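Local coordinates for protein putative phosphinothricin n-acetyltransferase (Acinetobacter baylyi, PDB 2JLM) that probably transfers the acetyl group of acetyl-CoA to the amino group of L-methionine sulfoximine and L-methionine sulfone, as a member of the GNAT acetyltransferase family, at residues 129-132 / 133-137. Residues are numbered along the deposited sequence; the frame is centred on the assembly and turned at random.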
loop_
_atom_site.group_PDB
_atom_site.type_symbol
_atom_site.label_atom_id
_atom_site.label_comp_id
_atom_site.label_asym_id
_atom_site.label_seq_id
_atom_site.Cartn_x
_atom_site.Cartn_y
_atom_site.Cartn_z
ATOM N N GLY D 129 -21.924 -4.346 -12.868
ATOM C CA GLY D 129 -22.606 -3.073 -13.023
ATOM C C GLY D 129 -24.114 -3.217 -12.858
ATOM O O GLY D 129 -24.737 -4.127 -13.400
ATOM N N CYS D 130 -24.707 -2.310 -12.102
ATOM C CA CYS D 130 -26.143 -2.314 -11.921
ATOM C C CYS D 130 -26.775 -1.119 -12.646
ATOM O O CYS D 130 -26.552 0.025 -12.275
ATOM C CB CYS D 130 -26.482 -2.286 -10.432
ATOM S SG CYS D 130 -28.245 -2.384 -10.098
ATOM N N ILE D 131 -27.567 -1.405 -13.678
ATOM C CA ILE D 131 -28.058 -0.390 -14.626
ATOM C C ILE D 131 -29.587 -0.435 -14.753
ATOM O O ILE D 131 -30.176 -1.518 -14.840
ATOM C CB ILE D 131 -27.477 -0.672 -16.019
ATOM C CG1 ILE D 131 -25.948 -0.753 -15.950
ATOM C CG2 ILE D 131 -27.930 0.372 -17.022
ATOM C CD1 ILE D 131 -25.318 -1.510 -17.103
ATOM N N ASP D 132 -30.230 0.727 -14.761
ATOM C CA ASP D 132 -31.652 0.801 -15.117
ATOM C C ASP D 132 -31.834 0.072 -16.450
ATOM O O ASP D 132 -31.121 0.339 -17.415
ATOM C CB ASP D 132 -32.081 2.268 -15.200
ATOM C CG ASP D 132 -33.457 2.458 -15.823
ATOM O OD1 ASP D 132 -34.034 1.488 -16.365
ATOM O OD2 ASP D 132 -33.962 3.603 -15.780
ATOM N N ALA D 133 -32.766 -0.872 -16.503
ATOM C CA ALA D 133 -32.916 -1.700 -17.694
ATOM C C ALA D 133 -33.318 -0.910 -18.943
ATOM O O ALA D 133 -33.187 -1.407 -20.059
ATOM C CB ALA D 133 -33.908 -2.840 -17.434
ATOM N N THR D 134 -33.800 0.316 -18.766
ATOM C CA THR D 134 -34.191 1.136 -19.912
ATOM C C THR D 134 -33.031 1.965 -20.442
ATOM O O THR D 134 -33.167 2.681 -21.440
ATOM C CB THR D 134 -35.323 2.117 -19.557
ATOM O OG1 THR D 134 -34.842 3.071 -18.604
ATOM C CG2 THR D 134 -36.526 1.382 -18.987
ATOM N N ASN D 135 -31.889 1.883 -19.771
ATOM C CA ASN D 135 -30.766 2.736 -20.139
ATOM C C ASN D 135 -29.936 2.147 -21.246
ATOM O O ASN D 135 -28.857 1.595 -21.015
ATOM C CB ASN D 135 -29.882 3.045 -18.947
ATOM C CG ASN D 135 -28.916 4.167 -19.231
ATOM O OD1 ASN D 135 -28.679 4.532 -20.392
ATOM N ND2 ASN D 135 -28.341 4.722 -18.172
ATOM N N VAL D 136 -30.449 2.291 -22.460
ATOM C CA VAL D 136 -29.848 1.679 -23.626
ATOM C C VAL D 136 -28.362 2.028 -23.777
ATOM O O VAL D 136 -27.537 1.142 -24.008
ATOM C CB VAL D 136 -30.646 2.075 -24.893
ATOM C CG1 VAL D 136 -29.938 1.598 -26.137
ATOM C CG2 VAL D 136 -32.058 1.515 -24.808
ATOM N N ALA D 137 -28.010 3.308 -23.654
ATOM C CA ALA D 137 -26.615 3.710 -23.909
ATOM C C ALA D 137 -25.636 3.070 -22.938
ATOM O O ALA D 137 -24.543 2.677 -23.327
ATOM C CB ALA D 137 -26.452 5.222 -23.899
HETATM O O HOH W 1 -28.514 3.377 -15.061
HETATM O O HOH W 2 -36.167 4.795 -16.878
#
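Asp132, the last residue of strand 126-132, meets Thr134 and Asn135 in a type I beta turn running from Asp132 to Asn135 that leads into helix 136-144. Ala133 takes the first corner, while its backbone pairs with Asp165 of the neighbouring strand 162-172. At Thr134 the carboxylate crosses the turn: CG of Asp132, anti to the backbone N (chi1 169°), lies beside the carbonyl carbon, on the side of the chain that leads to Thr134, and OD1 accepts Thr134 N at 2.7 Å, an Asx turn superimposed on the beta turn. The N-H...O angle of 173° makes this bond nearly straight, yet the donor stands 46° out of the carboxylate plane. Thr134 OG1 also sits 2.9 Å from Asp132 OD1, at best a weak bond, and water 2 joins this hydroxyl to Asp132 OD2, which in addition bonds Thr36. Asn135 closes the turn through its N, 2.9 Å from Asp132 O, approaching from above the carbonyl plane. Its CB packs at 3.8 Å against Ile131 CG2, the two side chains crossing at about a right angle, and its ND2 shares water 1 weakly with Asp132 N. As N-cap, Asn135 directs OD1 to Ser138 N in a weak bond, beside the helix start at Val136. The buried Asp132 carboxylate therefore has partners at both oxygens, which fix its rotation and tie the strand end to Thr134 and Thr36, whereas the Asp132 backbone O closes the turn and the Asn135 side chain caps the helix.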